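Spore germination protein B3 (Bacillus subtilis subsp. subtilis, PDB 3N54) takes part, as a lipoprotein of the cell membrane, in the germination response of spores to the mixture of L-asparagine, glucose, fructose and potassium ions. Local coordinates at residues L276-I279 and F280-K283; R286-K289 and Q290-K294; D316-N319 and K320-H324. All coordinates share one frame; numbering follows the deposited sequence.

Interaction 1: residues L276-I279 and F280-K283; sequences LENI and FEKK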
loop_
_atom_site.group_PDB
_atom_site.type_symbol
_atom_site.label_atom_id
_atom_site.label_comp_id
_atom_site.label_asym_id
_atom_site.label_seq_id
_atom_site.Cartn_x
_atom_site.Cartn_y
_atom_site.Cartn_z
ATOM N N LEU A 276 19.166 20.502 -20.044
ATOM C CA LEU A 276 18.818 19.131 -19.645
ATOM C C LEU A 276 17.986 19.121 -18.366
ATOM O O LEU A 276 17.036 18.344 -18.238
ATOM C CB LEU A 276 20.068 18.270 -19.448
ATOM C CG LEU A 276 20.820 17.829 -20.703
ATOM C CD1 LEU A 276 22.025 16.998 -20.320
ATOM C CD2 LEU A 276 19.917 17.040 -21.624
ATOM N N GLU A 277 18.355 19.980 -17.421
ATOM C CA GLU A 277 17.604 20.144 -16.183
ATOM C C GLU A 277 16.151 20.480 -16.473
ATOM O O GLU A 277 15.243 19.923 -15.851
ATOM C CB GLU A 277 18.230 21.241 -15.319
ATOM C CG GLU A 277 19.527 20.809 -14.673
ATOM C CD GLU A 277 20.341 21.951 -14.088
ATOM O OE1 GLU A 277 19.933 23.126 -14.202
ATOM O OE2 GLU A 277 21.408 21.657 -13.514
ATOM N N ASN A 278 15.940 21.384 -17.425
ATOM C CA ASN A 278 14.598 21.794 -17.818
ATOM C C ASN A 278 13.792 20.618 -18.369
ATOM O O ASN A 278 12.601 20.496 -18.086
ATOM C CB ASN A 278 14.656 22.921 -18.857
ATOM C CG ASN A 278 13.339 23.667 -18.981
ATOM O OD1 ASN A 278 12.828 24.209 -17.999
ATOM N ND2 ASN A 278 12.788 23.706 -20.185
ATOM N N ILE A 279 14.449 19.755 -19.145
ATOM C CA ILE A 279 13.798 18.578 -19.721
ATOM C C ILE A 279 13.331 17.625 -18.620
ATOM O O ILE A 279 12.192 17.161 -18.644
ATOM C CB ILE A 279 14.726 17.823 -20.698
ATOM C CG1 ILE A 279 15.031 18.689 -21.921
ATOM C CG2 ILE A 279 14.083 16.524 -21.154
ATOM C CD1 ILE A 279 15.963 18.035 -22.916
ATOM N N PHE A 280 14.207 17.344 -17.658
ATOM C CA PHE A 280 13.863 16.469 -16.538
ATOM C C PHE A 280 12.761 17.083 -15.676
ATOM O O PHE A 280 11.837 16.392 -15.258
ATOM C CB PHE A 280 15.082 16.193 -15.652
ATOM C CG PHE A 280 16.181 15.418 -16.328
ATOM C CD1 PHE A 280 15.937 14.164 -16.869
ATOM C CD2 PHE A 280 17.475 15.921 -16.373
ATOM C CE1 PHE A 280 16.953 13.442 -17.477
ATOM C CE2 PHE A 280 18.498 15.203 -16.974
ATOM C CZ PHE A 280 18.236 13.961 -17.529
ATOM N N GLU A 281 12.878 18.382 -15.410
ATOM C CA GLU A 281 11.895 19.115 -14.606
ATOM C C GLU A 281 10.506 19.053 -15.218
ATOM O O GLU A 281 9.535 18.736 -14.528
ATOM C CB GLU A 281 12.308 20.582 -14.458
ATOM C CG GLU A 281 13.458 20.823 -13.490
ATOM C CD GLU A 281 14.166 22.154 -13.730
ATOM O OE1 GLU A 281 13.610 23.026 -14.433
ATOM O OE2 GLU A 281 15.287 22.324 -13.214
ATOM N N LYS A 282 10.419 19.361 -16.508
ATOM C CA LYS A 282 9.141 19.350 -17.221
ATOM C C LYS A 282 8.509 17.961 -17.239
ATOM O O LYS A 282 7.290 17.835 -17.140
ATOM C CB LYS A 282 9.302 19.870 -18.654
ATOM C CG LYS A 282 9.436 21.387 -18.764
ATOM C CD LYS A 282 9.528 21.829 -20.227
ATOM C CE LYS A 282 9.285 23.321 -20.380
ATOM N NZ LYS A 282 9.256 23.747 -21.808
ATOM N N LYS A 283 9.334 16.924 -17.364
ATOM C CA LYS A 283 8.833 15.552 -17.363
ATOM C C LYS A 283 8.190 15.205 -16.019
ATOM O O LYS A 283 7.085 14.674 -15.977
ATOM C CB LYS A 283 9.939 14.545 -17.705
ATOM C CG LYS A 283 9.486 13.094 -17.578
ATOM C CD LYS A 283 10.444 12.128 -18.239
ATOM C CE LYS A 283 10.076 10.682 -17.906
ATOM N NZ LYS A 283 8.636 10.366 -18.141
#

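Interaction 2: residues R286-K289 and Q290-K294; sequences RDVK and QVMDK. With SO4 (sulfate ion), chain B.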
loop_
_atom_site.group_PDB
_atom_site.type_symbol
_atom_site.label_atom_id
_atom_site.label_comp_id
_atom_site.label_asym_id
_atom_site.label_seq_id
_atom_site.Cartn_x
_atom_site.Cartn_y
_atom_site.Cartn_z
ATOM N N ARG A 286 4.737 16.986 -15.807
ATOM C CA ARG A 286 3.633 16.409 -16.571
ATOM C C ARG A 286 3.262 15.023 -16.029
ATOM O O ARG A 286 2.095 14.651 -16.038
ATOM C CB ARG A 286 3.920 16.389 -18.084
ATOM C CG ARG A 286 4.820 15.287 -18.601
ATOM C CD ARG A 286 4.989 15.422 -20.143
ATOM N NE ARG A 286 6.078 16.325 -20.483
ATOM C CZ ARG A 286 7.317 15.958 -20.816
ATOM N NH1 ARG A 286 7.675 14.679 -20.894
ATOM N NH2 ARG A 286 8.215 16.897 -21.084
ATOM N N ASP A 287 4.244 14.277 -15.541
ATOM C CA ASP A 287 3.967 12.966 -14.965
ATOM C C ASP A 287 3.149 13.093 -13.679
ATOM O O ASP A 287 2.213 12.323 -13.476
ATOM C CB ASP A 287 5.264 12.177 -14.731
ATOM C CG ASP A 287 5.931 11.746 -16.037
ATOM O OD1 ASP A 287 5.282 11.825 -17.100
ATOM O OD2 ASP A 287 7.103 11.324 -16.006
ATOM N N VAL A 288 3.461 14.077 -12.832
ATOM C CA VAL A 288 2.706 14.240 -11.580
ATOM C C VAL A 288 1.294 14.766 -11.856
ATOM O O VAL A 288 0.366 14.450 -11.121
ATOM C CB VAL A 288 3.428 15.140 -10.541
ATOM C CG1 VAL A 288 3.365 16.611 -10.936
ATOM C CG2 VAL A 288 2.817 14.940 -9.163
ATOM N N LYS A 289 1.133 15.552 -12.918
ATOM C CA LYS A 289 -0.193 16.051 -13.299
ATOM C C LYS A 289 -1.123 14.898 -13.666
ATOM O O LYS A 289 -2.306 14.920 -13.336
ATOM C CB LYS A 289 -0.103 17.052 -14.456
ATOM C CG LYS A 289 0.330 18.451 -14.030
ATOM C CD LYS A 289 0.336 19.403 -15.212
ATOM C CE LYS A 289 0.703 20.824 -14.805
ATOM N NZ LYS A 289 0.715 21.743 -15.987
ATOM N N GLN A 290 -0.579 13.894 -14.344
ATOM C CA GLN A 290 -1.347 12.714 -14.717
ATOM C C GLN A 290 -1.764 11.932 -13.459
ATOM O O GLN A 290 -2.927 11.546 -13.325
ATOM C CB GLN A 290 -0.526 11.842 -15.676
ATOM C CG GLN A 290 -1.185 10.537 -16.163
ATOM C CD GLN A 290 -2.528 10.730 -16.825
ATOM O OE1 GLN A 290 -3.536 10.969 -16.145
ATOM N NE2 GLN A 290 -2.570 10.582 -18.158
ATOM N N VAL A 291 -0.823 11.729 -12.537
ATOM C CA VAL A 291 -1.094 10.980 -11.308
ATOM C C VAL A 291 -2.110 11.722 -10.437
ATOM O O VAL A 291 -3.059 11.119 -9.938
ATOM C CB VAL A 291 0.192 10.715 -10.488
ATOM C CG1 VAL A 291 -0.145 9.997 -9.182
ATOM C CG2 VAL A 291 1.188 9.901 -11.303
ATOM N N MET A 292 -1.918 13.030 -10.283
ATOM C CA MET A 292 -2.825 13.845 -9.475
ATOM C C MET A 292 -4.235 13.848 -10.068
ATOM O O MET A 292 -5.218 13.901 -9.347
ATOM C CB MET A 292 -2.296 15.278 -9.351
ATOM C CG MET A 292 -2.806 16.037 -8.133
ATOM S SD MET A 292 -2.424 15.243 -6.551
ATOM C CE MET A 292 -0.736 14.715 -6.808
ATOM N N ASP A 293 -4.324 13.784 -11.388
ATOM C CA ASP A 293 -5.613 13.727 -12.063
ATOM C C ASP A 293 -6.343 12.416 -11.734
ATOM O O ASP A 293 -7.554 12.413 -11.521
ATOM C CB ASP A 293 -5.423 13.865 -13.573
ATOM C CG ASP A 293 -6.711 14.165 -14.289
ATOM O OD1 ASP A 293 -7.201 15.305 -14.177
ATOM O OD2 ASP A 293 -7.225 13.271 -14.982
ATOM N N LYS A 294 -5.602 11.310 -11.699
ATOM C CA LYS A 294 -6.163 10.021 -11.292
ATOM C C LYS A 294 -6.610 10.052 -9.822
ATOM O O LYS A 294 -7.672 9.545 -9.487
ATOM C CB LYS A 294 -5.155 8.887 -11.502
ATOM C CG LYS A 294 -4.829 8.608 -12.961
ATOM C CD LYS A 294 -3.597 7.723 -13.120
ATOM C CE LYS A 294 -3.837 6.278 -12.702
ATOM N NZ LYS A 294 -4.759 5.561 -13.621
HETATM S S SO4 B . -4.964 4.779 -17.073
HETATM O O1 SO4 B . -6.316 4.594 -16.564
HETATM O O2 SO4 B . -4.313 3.477 -17.169
HETATM O O3 SO4 B . -4.193 5.636 -16.179
HETATM O O4 SO4 B . -5.023 5.413 -18.384
#

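Interaction 3: residues D316-N319 and K320-H324; sequences DYWN and KVKGH. With SO4 (sulfate ion), chain J.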
loop_
_atom_site.group_PDB
_atom_site.type_symbol
_atom_site.label_atom_id
_atom_site.label_comp_id
_atom_site.label_asym_id
_atom_site.label_seq_id
_atom_site.Cartn_x
_atom_site.Cartn_y
_atom_site.Cartn_z
ATOM N N ASP A 316 -8.313 26.991 10.806
ATOM C CA ASP A 316 -9.716 27.417 10.722
ATOM C C ASP A 316 -10.399 26.820 9.499
ATOM O O ASP A 316 -11.456 26.199 9.616
ATOM C CB ASP A 316 -9.836 28.947 10.698
ATOM C CG ASP A 316 -9.468 29.594 12.029
ATOM O OD1 ASP A 316 -9.432 28.894 13.065
ATOM O OD2 ASP A 316 -9.224 30.818 12.038
ATOM N N TYR A 317 -9.791 27.013 8.333
ATOM C CA TYR A 317 -10.298 26.432 7.092
ATOM C C TYR A 317 -10.398 24.912 7.225
ATOM O O TYR A 317 -11.407 24.311 6.856
ATOM C CB TYR A 317 -9.389 26.808 5.917
ATOM C CG TYR A 317 -9.851 26.285 4.575
ATOM C CD1 TYR A 317 -10.796 26.976 3.824
ATOM C CD2 TYR A 317 -9.334 25.103 4.052
ATOM C CE1 TYR A 317 -11.220 26.502 2.589
ATOM C CE2 TYR A 317 -9.751 24.619 2.820
ATOM C CZ TYR A 317 -10.692 25.322 2.094
ATOM O OH TYR A 317 -11.104 24.842 0.872
ATOM N N TRP A 318 -9.346 24.305 7.770
ATOM C CA TRP A 318 -9.310 22.858 7.986
ATOM C C TRP A 318 -10.513 22.388 8.801
ATOM O O TRP A 318 -11.146 21.393 8.455
ATOM C CB TRP A 318 -7.996 22.452 8.668
ATOM C CG TRP A 318 -7.914 21.004 9.043
ATOM C CD1 TRP A 318 -7.737 20.493 10.297
ATOM C CD2 TRP A 318 -8.023 19.879 8.164
ATOM N NE1 TRP A 318 -7.716 19.121 10.252
ATOM C CE2 TRP A 318 -7.889 18.717 8.955
ATOM C CE3 TRP A 318 -8.214 19.739 6.785
ATOM C CZ2 TRP A 318 -7.948 17.432 8.413
ATOM C CZ3 TRP A 318 -8.270 18.460 6.246
ATOM C CH2 TRP A 318 -8.136 17.324 7.060
ATOM N N ASN A 319 -10.839 23.130 9.857
ATOM C CA ASN A 319 -11.963 22.795 10.735
ATOM C C ASN A 319 -13.303 22.695 9.995
ATOM O O ASN A 319 -14.150 21.875 10.348
ATOM C CB ASN A 319 -12.068 23.818 11.874
ATOM C CG ASN A 319 -13.049 23.398 12.955
ATOM O OD1 ASN A 319 -13.778 24.228 13.498
ATOM N ND2 ASN A 319 -13.076 22.107 13.270
ATOM N N LYS A 320 -13.482 23.524 8.970
ATOM C CA LYS A 320 -14.714 23.532 8.171
ATOM C C LYS A 320 -14.772 22.403 7.134
ATOM O O LYS A 320 -15.851 21.872 6.857
ATOM C CB LYS A 320 -14.868 24.883 7.453
ATOM C CG LYS A 320 -16.176 25.039 6.663
ATOM C CD LYS A 320 -16.214 26.347 5.875
ATOM C CE LYS A 320 -17.389 26.364 4.895
ATOM N NZ LYS A 320 -17.415 27.603 4.055
ATOM N N VAL A 321 -13.621 22.046 6.562
ATOM C CA VAL A 321 -13.561 21.038 5.481
ATOM C C VAL A 321 -13.279 19.595 5.945
ATOM O O VAL A 321 -13.623 18.646 5.235
ATOM C CB VAL A 321 -12.511 21.431 4.415
ATOM C CG1 VAL A 321 -12.854 22.793 3.814
ATOM C CG2 VAL A 321 -11.110 21.439 5.009
ATOM N N LYS A 322 -12.667 19.442 7.121
ATOM C CA LYS A 322 -12.343 18.126 7.711
ATOM C C LYS A 322 -13.260 16.973 7.315
ATOM O O LYS A 322 -12.784 15.898 6.957
ATOM C CB LYS A 322 -12.346 18.221 9.243
ATOM C CG LYS A 322 -11.016 18.624 9.842
ATOM C CD LYS A 322 -11.156 19.095 11.286
ATOM C CE LYS A 322 -11.595 17.983 12.223
ATOM N NZ LYS A 322 -11.521 18.413 13.650
ATOM N N GLY A 323 -14.567 17.195 7.397
ATOM C CA GLY A 323 -15.552 16.151 7.124
ATOM C C GLY A 323 -15.753 15.761 5.670
ATOM O O GLY A 323 -16.403 14.754 5.387
ATOM N N HIS A 324 -15.213 16.555 4.749
ATOM C CA HIS A 324 -15.342 16.284 3.313
ATOM C C HIS A 324 -14.079 16.730 2.572
ATOM O O HIS A 324 -14.141 17.452 1.571
ATOM C CB HIS A 324 -16.595 16.976 2.756
ATOM C CG HIS A 324 -16.697 18.427 3.122
ATOM N ND1 HIS A 324 -17.230 18.855 4.320
ATOM C CD2 HIS A 324 -16.331 19.545 2.452
ATOM C CE1 HIS A 324 -17.186 20.175 4.373
ATOM N NE2 HIS A 324 -16.645 20.619 3.252
HETATM S S SO4 J . -6.701 29.959 8.762
HETATM O O1 SO4 J . -7.514 31.162 8.905
HETATM O O2 SO4 J . -7.495 28.966 8.046
HETATM O O3 SO4 J . -5.472 30.267 8.040
HETATM O O4 SO4 J . -6.348 29.448 10.083
#

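Interaction 1: residues L276-I279 and F280-K283
Two turns of the long alpha helix 271-299 meet here, Leu276 and Phe280 on its buried face, Asn278 and Lys282 on its outer one. The backbone is joined by regular i to i+4 hydrogen bonds: Phe280 N to Leu276 O, Glu281 N to Glu277 O at 2.9 Å, Lys282 N to Asn278 O, and Lys283 N to Ile279 O. On the buried side the Phe280 ring lies back along the preceding turn. Its CG stands beside the backbone N and anti to the carbonyl carbon (chi1 -65°), which carries CE2 to 4.2 Å from Leu276 CB and CD2 to 3.1 Å from Leu276 O. This ring is set against the mixed four-stranded sheet of the C-terminal region, on which the helix packs: it touches Met216, Thr218, Ile225 and Phe340 and meets the Phe227 ring with the planes at about 40°, while Leu276 also rests on Ile225. Glu277 and Glu281 belong to the flank next to strand 333-342. The extended chain of Glu281 runs back along the helix and brings OE2 to 3.8 Å from Glu277 CB. The two carboxylates do not touch, Glu277 OE1 and Glu281 OE2 being 4.8 Å apart. Backbone N-H groups of that strand probably ease the repulsion between the like charges, since Glu277 OE2 accepts a hydrogen bond from Ile342 N and Glu281 OE2 one from Phe340 N. The Asn278 amide stands nearly perpendicular to the Glu281 carboxylate, the planes 86° apart, with Asn278 OD1 3.8 Å from Glu281 OE1. Asn278 ND2 lies 3.5 Å from CE of the extended Lys282 chain, a van der Waals approach at the helix surface.

Interaction 2: residues R286-K289 and Q290-K294
Little but backbone joins Arg286-Lys289 to Gln290-Lys294: the one direct meeting of side chains is between Val288 CG2 and the methyl CE of Met292, 4.3 Å apart. The segments are consecutive turns of the amphipathic alpha helix 271-299. Val288, Val291 and Met292 form its buried side, and Arg286, Lys289, Gln290 and Asp293 its exposed side. Met292 reaches Val288 by folding: CG leaves anti to the backbone N (chi1 -156°), and bends at chi2 and chi3 turn the methyl back toward the preceding turn. This apolar pair touches two elements of the fold, Val288 lying on Thr203 and Val207 of helix 198-208 and on Tyr336, Met292 on Phe334 and Tyr336 of strand 333-342. Val291 adds CG2, 3.4 Å from Asp287 O, and touches Glu200 of helix 198-208.

The i to i+4 backbone bonds vary in length. Met292 N to Val288 O is short at 2.8 Å, whereas Gln290 N stands 3.3 Å from Arg286 O and also makes a weak bond to Asp287 O. Asp287 O thus has a second donor besides Val291 N. The Asp287 carboxylate turns back along the helix to a salt bridge with Lys283. At the far end Lys294 bends at chi3 and chi4, its ammonium forming a salt bridge with Glu298 and also holding a sulfate ion, probably picked up from the crystallisation solution; Lys294 NZ is hydrogen-bonded to sulfate O3 at 2.6 Å.

Interaction 3: residues D316-N319 and K320-H324
Trp318 and Lys322 make the tight part of this contact, at the C-terminal end of the short helix 315-321. The aliphatic stem of Lys322 crosses the indole at about a right angle and sets CG over one face, 3.4 Å from the centroid of the five-membered ring of Trp318 and 20° off its normal, a close CH-pi contact. Beside it Val321 is wedged between two aromatic side chains. Its CG1 lies over a face of the Tyr317 ring, 4.0 Å from the centroid, and its CG2 approaches Trp318 CE3 to 3.8 Å. Both aromatic side chains leave anti to the backbone N (Tyr317 chi1 -178°), which sends them outward and leaning toward the C-terminal end, where Val321 and Lys322 meet them. Lys322 N closes the turn with a hydrogen bond to Trp318 O at 2.8 Å, although Lys322 has already left helical backbone angles.

The solvent side is looser: the bonds of Lys320 N to Asp316 O and Tyr317 O are both weak, and Asn319 ND2 stays 4.0 Å from Lys322 NZ. At the N-terminal end a sulfate, probably from crystallisation, accepts hydrogen bonds from Asp316 N and Tyr317 N and is also bonded to His314. Trp318 lies against Ser307, Ile310 and Arg311 of helix 306-313, Tyr317 bonds through OH to Gly243 O just before strand 245-258, and Tyr317 and Val321 both pack on Ile328 of helix 325-331.

How the interactions relate
Interactions 1 and 2 are successive parts of helix 271-299, with centres about 16 Å apart, and the Lys283-Asp287 salt bridge spans the gap between them. Both set their apolar side against strand 333-342, but interaction 1 also meets strands 215-220 and 223-240, whereas interaction 2 reaches helix 198-208. Interaction 3 lies apart on helix 315-321, in the chain of short helices leading from the long helix to strand 333-342. Its centre is about 25 Å from that of interaction 2, with nearest atoms about 14 Å apart, and about 36 Å from that of interaction 1. Interactions 2 and 3 each hold a different sulfate, one at a lysine side chain, the other at a helix N-terminus.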